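Local coordinates for protein F420-H2 Dependent Reductase A (Mycobacterium smegmatis str. MC2 155, PDB 3H96) that is an F420H2-dependent reductase, from families that degrade aflatoxins, and probably reduces quinones with the deazaflavin coenzyme F420, at residues N74-W77 against Y78-T82; P120-A123 against D124-K127. All coordinates share one frame; numbering follows the deposited sequence.

Interaction 1 (N74-W77 against Y78-T82)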
loop_
_atom_site.group_PDB
_atom_site.type_symbol
_atom_site.label_atom_id
_atom_site.label_comp_id
_atom_site.label_asym_id
_atom_site.label_seq_id
_atom_site.Cartn_x
_atom_site.Cartn_y
_atom_site.Cartn_z
ATOM N N ASN A 74 -4.471 -12.544 0.209
ATOM C CA ASN A 74 -3.963 -11.287 -0.333
ATOM C C ASN A 74 -5.010 -10.505 -1.129
ATOM O O ASN A 74 -5.873 -11.105 -1.815
ATOM C CB ASN A 74 -2.804 -11.552 -1.243
ATOM C CG ASN A 74 -1.638 -12.106 -0.507
ATOM O OD1 ASN A 74 -1.284 -11.637 0.590
ATOM N ND2 ASN A 74 -1.012 -13.116 -1.097
ATOM N N PRO A 75 -4.932 -9.172 -1.054
ATOM C CA PRO A 75 -5.835 -8.309 -1.861
ATOM C C PRO A 75 -5.554 -8.358 -3.366
ATOM O O PRO A 75 -4.415 -8.616 -3.788
ATOM C CB PRO A 75 -5.599 -6.901 -1.283
ATOM C CG PRO A 75 -4.132 -6.944 -0.786
ATOM C CD PRO A 75 -3.913 -8.409 -0.308
ATOM N N ALA A 76 -6.580 -8.108 -4.189
ATOM C CA ALA A 76 -6.416 -8.171 -5.598
ATOM C C ALA A 76 -5.330 -7.188 -6.042
ATOM O O ALA A 76 -4.566 -7.518 -6.944
ATOM C CB ALA A 76 -7.760 -7.862 -6.389
ATOM N N TRP A 77 -5.264 -5.986 -5.465
ATOM C CA TRP A 77 -4.227 -5.028 -5.945
ATOM C C TRP A 77 -2.756 -5.552 -5.900
ATOM O O TRP A 77 -1.911 -5.224 -6.742
ATOM C CB TRP A 77 -4.370 -3.672 -5.281
ATOM C CG TRP A 77 -4.123 -3.617 -3.797
ATOM C CD1 TRP A 77 -5.095 -3.589 -2.800
ATOM C CD2 TRP A 77 -2.863 -3.569 -3.136
ATOM N NE1 TRP A 77 -4.475 -3.511 -1.552
ATOM C CE2 TRP A 77 -3.117 -3.518 -1.743
ATOM C CE3 TRP A 77 -1.530 -3.575 -3.578
ATOM C CZ2 TRP A 77 -2.108 -3.421 -0.814
ATOM C CZ3 TRP A 77 -0.531 -3.531 -2.655
ATOM C CH2 TRP A 77 -0.813 -3.433 -1.274
ATOM N N TYR A 78 -2.478 -6.428 -4.938
ATOM C CA TYR A 78 -1.166 -7.010 -4.750
ATOM C C TYR A 78 -0.766 -7.750 -6.025
ATOM O O TYR A 78 0.292 -7.458 -6.589
ATOM C CB TYR A 78 -1.141 -7.917 -3.500
ATOM C CG TYR A 78 0.039 -8.879 -3.509
ATOM C CD1 TYR A 78 1.334 -8.430 -3.276
ATOM C CD2 TYR A 78 -0.144 -10.247 -3.792
ATOM C CE1 TYR A 78 2.418 -9.297 -3.371
ATOM C CE2 TYR A 78 0.954 -11.133 -3.879
ATOM C CZ TYR A 78 2.213 -10.647 -3.656
ATOM O OH TYR A 78 3.290 -11.479 -3.710
ATOM N N TYR A 79 -1.634 -8.656 -6.520
ATOM C CA TYR A 79 -1.355 -9.457 -7.718
ATOM C C TYR A 79 -1.328 -8.533 -8.915
ATOM O O TYR A 79 -0.582 -8.769 -9.877
ATOM C CB TYR A 79 -2.460 -10.525 -7.914
ATOM C CG TYR A 79 -2.400 -11.528 -6.805
ATOM C CD1 TYR A 79 -1.344 -12.466 -6.742
ATOM C CD2 TYR A 79 -3.319 -11.510 -5.805
ATOM C CE1 TYR A 79 -1.268 -13.375 -5.709
ATOM C CE2 TYR A 79 -3.271 -12.390 -4.780
ATOM C CZ TYR A 79 -2.257 -13.330 -4.735
ATOM O OH TYR A 79 -2.165 -14.174 -3.683
ATOM N N ASN A 80 -2.213 -7.529 -8.911
ATOM C CA ASN A 80 -2.256 -6.590 -10.052
ATOM C C ASN A 80 -0.919 -5.866 -10.203
ATOM O O ASN A 80 -0.364 -5.766 -11.312
ATOM C CB ASN A 80 -3.358 -5.579 -9.806
ATOM C CG ASN A 80 -4.765 -6.208 -9.948
ATOM O OD1 ASN A 80 -4.902 -7.361 -10.300
ATOM N ND2 ASN A 80 -5.781 -5.453 -9.626
ATOM N N LEU A 81 -0.393 -5.348 -9.085
ATOM C CA LEU A 81 0.889 -4.621 -9.136
ATOM C C LEU A 81 2.097 -5.496 -9.514
ATOM O O LEU A 81 2.857 -5.124 -10.412
ATOM C CB LEU A 81 1.144 -3.874 -7.829
ATOM C CG LEU A 81 0.202 -2.699 -7.489
ATOM C CD1 LEU A 81 0.723 -1.956 -6.216
ATOM C CD2 LEU A 81 0.240 -1.753 -8.687
ATOM N N THR A 82 2.239 -6.676 -8.886
ATOM C CA THR A 82 3.411 -7.506 -9.109
ATOM C C THR A 82 3.329 -8.122 -10.516
ATOM O O THR A 82 4.355 -8.510 -11.086
ATOM C CB THR A 82 3.493 -8.632 -8.101
ATOM O OG1 THR A 82 2.292 -9.448 -8.184
ATOM C CG2 THR A 82 3.739 -8.067 -6.639
HETATM O O HOH W 1 -4.407 -15.149 -1.371
#

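Interaction 2 (P120-A123 against D124-K127)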
loop_
_atom_site.group_PDB
_atom_site.type_symbol
_atom_site.label_atom_id
_atom_site.label_comp_id
_atom_site.label_asym_id
_atom_site.label_seq_id
_atom_site.Cartn_x
_atom_site.Cartn_y
_atom_site.Cartn_z
ATOM N N PRO A 120 0.098 -0.211 15.618
ATOM C CA PRO A 120 0.189 -1.606 16.077
ATOM C C PRO A 120 -0.985 -2.493 15.655
ATOM O O PRO A 120 -0.911 -3.719 15.798
ATOM C CB PRO A 120 0.288 -1.473 17.596
ATOM C CG PRO A 120 0.921 -0.130 17.818
ATOM C CD PRO A 120 0.347 0.768 16.696
ATOM N N GLY A 121 -2.057 -1.913 15.102
ATOM C CA GLY A 121 -3.040 -2.734 14.357
ATOM C C GLY A 121 -2.373 -3.678 13.316
ATOM O O GLY A 121 -2.872 -4.833 13.045
ATOM N N PHE A 122 -1.263 -3.211 12.732
ATOM C CA PHE A 122 -0.536 -4.056 11.772
ATOM C C PHE A 122 0.018 -5.345 12.440
ATOM O O PHE A 122 0.091 -6.388 11.765
ATOM C CB PHE A 122 0.518 -3.290 11.008
ATOM C CG PHE A 122 -0.078 -2.449 9.871
ATOM C CD1 PHE A 122 -0.119 -2.944 8.566
ATOM C CD2 PHE A 122 -0.639 -1.195 10.134
ATOM C CE1 PHE A 122 -0.718 -2.196 7.524
ATOM C CE2 PHE A 122 -1.257 -0.462 9.097
ATOM C CZ PHE A 122 -1.268 -0.964 7.809
ATOM N N ALA A 123 0.372 -5.268 13.731
ATOM C CA ALA A 123 0.829 -6.461 14.440
ATOM C C ALA A 123 -0.342 -7.421 14.640
ATOM O O ALA A 123 -0.178 -8.630 14.577
ATOM C CB ALA A 123 1.522 -6.126 15.828
ATOM N N ASP A 124 -1.539 -6.887 14.830
ATOM C CA ASP A 124 -2.706 -7.773 14.926
ATOM C C ASP A 124 -2.952 -8.453 13.582
ATOM O O ASP A 124 -3.254 -9.653 13.536
ATOM C CB ASP A 124 -3.940 -6.998 15.423
ATOM C CG ASP A 124 -5.195 -7.908 15.599
ATOM O OD1 ASP A 124 -5.179 -8.800 16.477
ATOM O OD2 ASP A 124 -6.185 -7.762 14.827
ATOM N N TYR A 125 -2.773 -7.740 12.451
ATOM C CA TYR A 125 -3.032 -8.405 11.159
ATOM C C TYR A 125 -2.114 -9.601 11.017
ATOM O O TYR A 125 -2.511 -10.640 10.499
ATOM C CB TYR A 125 -2.830 -7.495 9.952
ATOM C CG TYR A 125 -3.655 -6.232 9.995
ATOM C CD1 TYR A 125 -4.912 -6.186 10.630
ATOM C CD2 TYR A 125 -3.193 -5.094 9.369
ATOM C CE1 TYR A 125 -5.665 -5.001 10.644
ATOM C CE2 TYR A 125 -3.896 -3.963 9.376
ATOM C CZ TYR A 125 -5.133 -3.904 9.990
ATOM O OH TYR A 125 -5.784 -2.694 9.969
ATOM N N GLU A 126 -0.871 -9.436 11.467
ATOM C CA GLU A 126 0.046 -10.506 11.289
ATOM C C GLU A 126 -0.300 -11.686 12.225
ATOM O O GLU A 126 -0.084 -12.849 11.845
ATOM C CB GLU A 126 1.456 -10.007 11.530
ATOM C CG GLU A 126 2.285 -10.425 10.409
ATOM C CD GLU A 126 3.647 -9.801 10.351
ATOM O OE1 GLU A 126 4.166 -9.334 11.403
ATOM O OE2 GLU A 126 4.172 -9.812 9.219
ATOM N N LYS A 127 -0.836 -11.398 13.429
ATOM C CA LYS A 127 -1.257 -12.511 14.286
ATOM C C LYS A 127 -2.448 -13.251 13.671
ATOM O O LYS A 127 -2.463 -14.467 13.691
ATOM C CB LYS A 127 -1.539 -12.082 15.741
ATOM C CG LYS A 127 -0.269 -11.501 16.435
ATOM C CD LYS A 127 -0.288 -11.595 17.954
ATOM C CE LYS A 127 1.106 -12.045 18.474
ATOM N NZ LYS A 127 0.991 -13.231 19.412
#

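Interaction 1 (N74-W77 against Y78-T82)
Tyr79 reaches back over the first turn of its helix to Asn74. Its CB lies near the carbonyl oxygen of Ala76, and CD2 is 3.7 Å from Pro75 O. Further out, CE2 stands 3.7 Å from Asn74 CB. At the tip, Tyr79 OH accepts a nearly straight bond from Asn74 ND2 (3.0 Å, 174°). The hydroxyl sits almost in the amide plane, so the amide N-H is well aimed. Tyr79 CG lies opposite the carbonyl carbon (chi1 -67°), which sends the ring toward the helix start. A water accepts from Asn74 N and only weakly contacts Tyr79 OH, while Arg133 holds Asn74 OD1. Over the centre of one face of the Tyr79 ring sits Tyr78 CD2; Tyr78 itself ends in a hydrogen bond to Glu102.

Trp77 occupies the crowded rotamer, its CG between the backbone N and the carbonyl carbon. Trp77 CE3 meets Leu81 CD1 at 3.8 Å. Beyond this pair, the indole touches Thr48, Met50 and Leu138, and Leu81 touches Val35, His37 and Leu138. Pro75 sits in the approach to the helix, where its missing N-H costs nothing, and its CG covers one face of the indole towards the rim. Pro75 O accepts from Tyr78 N (3.1 Å). Regular turns follow, Asn80 N bonding Ala76 O and Leu81 N bonding Trp77 O. The amide of Asn80 suits its buried site because it can serve both His37 and Arg40 N. This is the amino-terminal part of helix 76-84 and its lead-in, laid on the antiparallel sheet of a PNPOX-like split-barrel fold.

Interaction 2 (P120-A123 against D124-K127)
Phe122 and Tyr125, one turn apart, form a T-shaped (edge-to-face) pair. Tyr125 presents its CD2-CE2 edge to the phenyl face, with CE2 3.9 Å above the plane of Phe122 and over its centre. The ring centroids are 5.2 Å apart and the planes meet at 69°. Closest are Phe122 CD1 and Tyr125 CD2, at 3.8 Å. In Tyr125 CG lies beside the backbone N (chi1 -56°), directing the ring back along the helix, and the chi2 of -31° turns one of its faces to the Gly121 carbonyl, whose O stands 3.3 Å above the ring centre. Gly121 O also accepts from Tyr125 N (3.0 Å), so one residue both bonds it and covers it.

The pair is an i, i+3 aromatic contact on the short helix 121-128, which lies against helix 105-118 ahead of the final strand 137-142. Phe122 rests on Gln115 and Ala116, and Tyr125 on Tyr112, whose hydroxyl also bonds Phe122 O. The flat rings suit the groove between helix 121-128, helix 105-118 and the loop at Ser67. Glu126 is on the side facing helix 105-118, where its carboxylate makes a salt bridge with Arg108; Glu126 N bonds Phe122 O at 3.2 Å.

Small or charged residues, Ala123, Asp124 and Lys127, fit the outward side. Pro120, at the beginning of the turn, is asked for no backbone N-H; Pro120 O accepts from Ala123 N (2.9 Å) and weakly from Asp124 N. Asp124, in the first turns, probably gains from the positive end of the helix dipole. Lys127 N bonds Ala123 O, while the lysine chain leads away from the turn.

How the interactions relate
Interaction 1 comes first along the chain and interaction 2 follows, each within a separate short helix. Their centres lie about 20 Å apart and their nearest atoms about 9 Å, so they do not touch. Loops tie them together indirectly: Pro75 meets Ala66 while Phe122 and Tyr125 meet the adjacent Ser67, and the connection leading from helix 121-128 into strand 137-142 supplies Arg133 and Pro136 to interaction 1 and Ile135 to interaction 2. The 74-82 contact is partly buried against the sheet, whereas 120-127 is at the surface. Neither contact includes a bound cofactor, and neither can be assigned a role in F420 binding.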